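Side-chain contacts in TbpB (Actinobacillus pleuropneumoniae, PDB 3HOL), which probably binds host transferrin as the surface lipoprotein component of a bacterial receptor for iron acquisition: residues E50-G55 against D59-A64; A329-S334 against S357-G362. All blocks are in the same frame, centred on the assembly; numbering follows the deposited sequence.

Contact 1 (E50-G55 against D59-A64); sequences EVITNG and DVPYKA
Y62 meets E50 through its hydroxyl, with OH donating to E50 OE1 at 2.6 Å. The acceptor lies at the ring edge, in the ring plane, and takes the proton on its syn lone pair, the side facing its other oxygen; OE2 is therefore also near, 3.1 Å from OH. The carboxylate is turned 31° from the ring plane. E50 reaches the phenol with its chain extended beyond CG, and Y62 is further steadied by stacking of its ring on Y102. At the other end of the contact, N54 ND2 donates to D59 OD2 over 3.1 Å along a nearly straight path, 172° at the hydrogen. D59 OD2 accepts on its anti lone pair and lies in the amide plane of N54, although the carboxylate as a whole is turned 65° from it. The second amide atom is satisfied locally: N54 OD1 accepts from the backbone N of N56 in an Asx turn. Both amide atoms are thus used, which fixes the flip of the group. E50 to I52 form an outermost strand of a five-stranded antiparallel sheet, consistent with the handle of the N-lobe, and bond through the backbone to V31 and G29 of strand 29-33. Across it, V60 to K63 make a type II turn closed by K63 N to V60 O at 3.3 Å; P61 takes the second position and Y62, with positive phi, the third. Between the two polar pairs I52 CD1 touches P61 CG at 3.7 Å, the two side chains crossing at about a right angle, and both also touch V31. K106 NZ donates to the backbone O atoms of N54 and D59, one from each segment.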
loop_
_atom_site.group_PDB
_atom_site.type_symbol
_atom_site.label_atom_id
_atom_site.label_comp_id
_atom_site.label_asym_id
_atom_site.label_seq_id
_atom_site.Cartn_x
_atom_site.Cartn_y
_atom_site.Cartn_z
ATOM N N GLU A 50 11.408 8.337 -10.622
ATOM C CA GLU A 50 11.490 8.732 -9.221
ATOM C C GLU A 50 10.218 8.368 -8.509
ATOM O O GLU A 50 9.102 8.519 -9.062
ATOM C CB GLU A 50 11.631 10.239 -9.089
ATOM C CG GLU A 50 12.755 10.879 -9.845
ATOM C CD GLU A 50 12.838 12.375 -9.538
ATOM O OE1 GLU A 50 11.777 13.021 -9.362
ATOM O OE2 GLU A 50 13.974 12.895 -9.442
ATOM N N VAL A 51 10.360 7.897 -7.280
ATOM C CA VAL A 51 9.191 7.564 -6.466
ATOM C C VAL A 51 8.473 8.829 -6.002
ATOM O O VAL A 51 9.090 9.819 -5.691
ATOM C CB VAL A 51 9.553 6.625 -5.248
ATOM C CG1 VAL A 51 10.753 7.107 -4.492
ATOM C CG2 VAL A 51 8.410 6.521 -4.280
ATOM N N ILE A 52 7.150 8.786 -5.962
ATOM C CA ILE A 52 6.372 9.825 -5.312
ATOM C C ILE A 52 5.885 9.344 -3.931
ATOM O O ILE A 52 5.307 8.243 -3.825
ATOM C CB ILE A 52 5.134 10.186 -6.173
ATOM C CG1 ILE A 52 5.591 10.808 -7.493
ATOM C CG2 ILE A 52 4.241 11.178 -5.432
ATOM C CD1 ILE A 52 4.458 11.190 -8.484
ATOM N N THR A 53 6.081 10.183 -2.911
ATOM C CA THR A 53 5.676 9.895 -1.509
ATOM C C THR A 53 4.503 10.755 -1.011
ATOM O O THR A 53 3.995 10.551 0.089
ATOM C CB THR A 53 6.890 10.074 -0.543
ATOM O OG1 THR A 53 7.351 11.429 -0.578
ATOM C CG2 THR A 53 8.026 9.177 -0.949
ATOM N N ASN A 54 4.079 11.711 -1.833
ATOM C CA ASN A 54 2.991 12.654 -1.559
ATOM C C ASN A 54 1.761 12.128 -2.334
ATOM O O ASN A 54 1.787 12.124 -3.574
ATOM C CB ASN A 54 3.428 14.055 -2.075
ATOM C CG ASN A 54 2.352 15.107 -1.959
ATOM O OD1 ASN A 54 1.282 14.850 -1.435
ATOM N ND2 ASN A 54 2.638 16.322 -2.448
ATOM N N GLY A 55 0.723 11.678 -1.616
ATOM C CA GLY A 55 -0.555 11.248 -2.217
ATOM C C GLY A 55 -1.595 12.336 -2.464
ATOM O O GLY A 55 -2.721 12.021 -2.865
ATOM N N ASP A 59 -1.377 18.388 -5.573
ATOM C CA ASP A 59 0.020 18.690 -5.860
ATOM C C ASP A 59 0.565 17.865 -7.041
ATOM O O ASP A 59 0.750 16.641 -6.923
ATOM C CB ASP A 59 0.881 18.406 -4.639
ATOM C CG ASP A 59 0.485 19.238 -3.427
ATOM O OD1 ASP A 59 -0.088 20.348 -3.570
ATOM O OD2 ASP A 59 0.776 18.771 -2.315
ATOM N N VAL A 60 0.857 18.528 -8.145
ATOM C CA VAL A 60 1.445 17.874 -9.288
ATOM C C VAL A 60 2.979 17.878 -9.126
ATOM O O VAL A 60 3.536 18.886 -8.677
ATOM C CB VAL A 60 0.985 18.583 -10.562
ATOM C CG1 VAL A 60 1.450 17.882 -11.772
ATOM C CG2 VAL A 60 -0.562 18.589 -10.599
ATOM N N PRO A 61 3.664 16.752 -9.461
ATOM C CA PRO A 61 5.117 16.767 -9.352
ATOM C C PRO A 61 5.750 17.947 -10.120
ATOM O O PRO A 61 5.327 18.255 -11.228
ATOM C CB PRO A 61 5.536 15.446 -10.000
ATOM C CG PRO A 61 4.381 14.554 -9.915
ATOM C CD PRO A 61 3.144 15.422 -9.859
ATOM N N TYR A 62 6.748 18.605 -9.533
ATOM C CA TYR A 62 7.508 19.669 -10.218
ATOM C C TYR A 62 6.703 20.897 -10.627
ATOM O O TYR A 62 7.115 21.682 -11.491
ATOM C CB TYR A 62 8.286 19.077 -11.418
ATOM C CG TYR A 62 9.350 18.122 -10.912
ATOM C CD1 TYR A 62 10.488 18.617 -10.276
ATOM C CD2 TYR A 62 9.191 16.738 -11.016
ATOM C CE1 TYR A 62 11.471 17.754 -9.773
ATOM C CE2 TYR A 62 10.161 15.850 -10.523
ATOM C CZ TYR A 62 11.303 16.381 -9.897
ATOM O OH TYR A 62 12.275 15.547 -9.397
ATOM N N LYS A 63 5.549 21.076 -9.990
ATOM C CA LYS A 63 4.734 22.262 -10.223
ATOM C C LYS A 63 5.556 23.577 -10.182
ATOM O O LYS A 63 5.364 24.442 -11.038
ATOM C CB LYS A 63 3.594 22.355 -9.190
ATOM C CG LYS A 63 2.986 23.759 -9.083
ATOM C CD LYS A 63 2.115 24.084 -10.270
ATOM C CE LYS A 63 1.386 25.451 -10.091
ATOM N NZ LYS A 63 0.471 25.578 -11.255
ATOM N N ALA A 64 6.434 23.725 -9.184
ATOM C CA ALA A 64 7.219 24.956 -9.022
ATOM C C ALA A 64 8.117 25.209 -10.246
ATOM O O ALA A 64 8.197 26.347 -10.721
ATOM C CB ALA A 64 8.066 24.920 -7.728
#

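Contact 2 (A329-S334 against S357-G362); sequences AVACCS and SLFLQG
F359 carries this contact alone on its side, setting its ring against the strand of A329 to A331. A331 CB lies at the ring edge, near its plane, 4.0 Å from F359 CZ. A329 CB stands 4.4 Å from F359 CE2, and V330 O is 4.2 Å from that same carbon; both approach obliquely. The ring gets there with CG held between the backbone N and the carbonyl carbon (chi1 69°). L300 of strand 299-302 touches both A329 and F359, adding to this apolar layer. Q361, two residues on, gives NE2 to the backbone O atoms of A297 and V299, so strand 356-363 is tied to the region around strand 299-302. The two strands do not bond to each other: their axes pass 8.9 Å apart at 40°, because strand 339-346 lies between them, sharing backbone hydrogen bonds with V330 (to Q343) and C332 (to F341). Beyond A331, a cis peptide joins C332 to C333, whose sulfurs form a vicinal disulfide. Strands 325-332 and 356-363 are thus the outer strands of a twisted three-stranded antiparallel meander, part of the larger sheet of the C-lobe handle domain.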
loop_
_atom_site.group_PDB
_atom_site.type_symbol
_atom_site.label_atom_id
_atom_site.label_comp_id
_atom_site.label_asym_id
_atom_site.label_seq_id
_atom_site.Cartn_x
_atom_site.Cartn_y
_atom_site.Cartn_z
ATOM N N ALA A 329 10.862 2.053 15.968
ATOM C CA ALA A 329 9.812 1.043 15.941
ATOM C C ALA A 329 10.338 -0.216 16.586
ATOM O O ALA A 329 11.458 -0.612 16.324
ATOM C CB ALA A 329 9.341 0.769 14.487
ATOM N N VAL A 330 9.521 -0.847 17.425
ATOM C CA VAL A 330 9.855 -2.145 17.998
ATOM C C VAL A 330 8.787 -3.127 17.545
ATOM O O VAL A 330 7.623 -3.040 17.960
ATOM C CB VAL A 330 9.909 -2.105 19.557
ATOM C CG1 VAL A 330 10.195 -3.492 20.100
ATOM C CG2 VAL A 330 10.963 -1.118 20.051
ATOM N N ALA A 331 9.171 -4.071 16.712
ATOM C CA ALA A 331 8.208 -4.870 15.992
ATOM C C ALA A 331 8.270 -6.302 16.467
ATOM O O ALA A 331 9.369 -6.820 16.700
ATOM C CB ALA A 331 8.523 -4.817 14.492
ATOM N N CYS A 332 7.099 -6.927 16.567
ATOM C CA CYS A 332 6.923 -8.317 16.968
ATOM C C CYS A 332 6.211 -9.005 15.811
ATOM O O CYS A 332 5.395 -8.360 15.143
ATOM C CB CYS A 332 6.020 -8.380 18.218
ATOM S SG CYS A 332 6.156 -9.908 19.227
ATOM N N CYS A 333 6.433 -10.292 15.561
ATOM C CA CYS A 333 7.279 -11.211 16.332
ATOM C C CYS A 333 8.044 -12.143 15.369
ATOM O O CYS A 333 7.587 -12.404 14.241
ATOM C CB CYS A 333 6.395 -12.100 17.217
ATOM S SG CYS A 333 5.102 -11.255 18.185
ATOM N N SER A 334 9.167 -12.698 15.832
ATOM C CA SER A 334 9.982 -13.629 15.011
ATOM C C SER A 334 9.225 -14.903 14.548
ATOM O O SER A 334 9.597 -15.533 13.573
ATOM C CB SER A 334 11.269 -14.027 15.787
ATOM O OG SER A 334 10.915 -14.640 17.016
ATOM N N SER A 357 3.089 5.465 20.156
ATOM C CA SER A 357 1.920 4.902 19.468
ATOM C C SER A 357 2.078 3.375 19.305
ATOM O O SER A 357 3.163 2.826 19.551
ATOM C CB SER A 357 1.711 5.585 18.101
ATOM O OG SER A 357 2.794 5.297 17.232
ATOM N N LEU A 358 1.000 2.706 18.886
ATOM C CA LEU A 358 1.058 1.281 18.563
ATOM C C LEU A 358 0.704 1.083 17.082
ATOM O O LEU A 358 0.031 1.922 16.511
ATOM C CB LEU A 358 0.067 0.508 19.430
ATOM C CG LEU A 358 0.248 0.704 20.940
ATOM C CD1 LEU A 358 -1.002 0.125 21.643
ATOM C CD2 LEU A 358 1.481 -0.021 21.400
ATOM N N PHE A 359 1.155 -0.017 16.474
ATOM C CA PHE A 359 0.762 -0.318 15.103
ATOM C C PHE A 359 0.460 -1.807 14.967
ATOM O O PHE A 359 1.010 -2.649 15.724
ATOM C CB PHE A 359 1.849 0.120 14.091
ATOM C CG PHE A 359 3.119 -0.697 14.163
ATOM C CD1 PHE A 359 3.247 -1.891 13.459
ATOM C CD2 PHE A 359 4.191 -0.275 14.975
ATOM C CE1 PHE A 359 4.426 -2.657 13.549
ATOM C CE2 PHE A 359 5.378 -1.037 15.078
ATOM C CZ PHE A 359 5.497 -2.219 14.376
ATOM N N LEU A 360 -0.419 -2.118 14.017
ATOM C CA LEU A 360 -0.657 -3.503 13.613
ATOM C C LEU A 360 -0.808 -3.554 12.104
ATOM O O LEU A 360 -1.561 -2.755 11.534
ATOM C CB LEU A 360 -1.920 -4.075 14.279
ATOM C CG LEU A 360 -2.060 -5.576 13.943
ATOM C CD1 LEU A 360 -2.303 -6.409 15.186
ATOM C CD2 LEU A 360 -3.145 -5.851 12.844
ATOM N N GLN A 361 -0.122 -4.496 11.471
ATOM C CA GLN A 361 -0.300 -4.772 10.052
ATOM C C GLN A 361 -0.491 -6.269 9.820
ATOM O O GLN A 361 0.139 -7.081 10.470
ATOM C CB GLN A 361 0.905 -4.250 9.245
ATOM C CG GLN A 361 1.293 -2.773 9.590
ATOM C CD GLN A 361 2.173 -2.146 8.485
ATOM O OE1 GLN A 361 1.887 -1.038 7.990
ATOM N NE2 GLN A 361 3.196 -2.875 8.055
ATOM N N GLY A 362 -1.355 -6.634 8.880
ATOM C CA GLY A 362 -1.573 -8.046 8.600
ATOM C C GLY A 362 -2.016 -8.240 7.154
ATOM O O GLY A 362 -2.624 -7.335 6.557
#

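How the contacts relate
Along the chain the two contacts follow in series, neither nesting nor crossing. Contact 1 comes first and closes a short loop of three residues, between edge strand 50-52 and the connection that leads on to the opposite edge strand 72-74. The chain then builds a first barrel before contact 2 opens. That one closes a longer loop of 22 residues, which carries strand 339-346, and ties strand 325-332 to strand 356-363 in the C-lobe handle; the second barrel follows. Their centres lie 29 Å apart and their nearest atoms about 14 Å. Strand 50-52 belongs to the five-stranded sheet, strands 325-332 and 356-363 to a different one; contact 1 is at the surface, contact 2 buried.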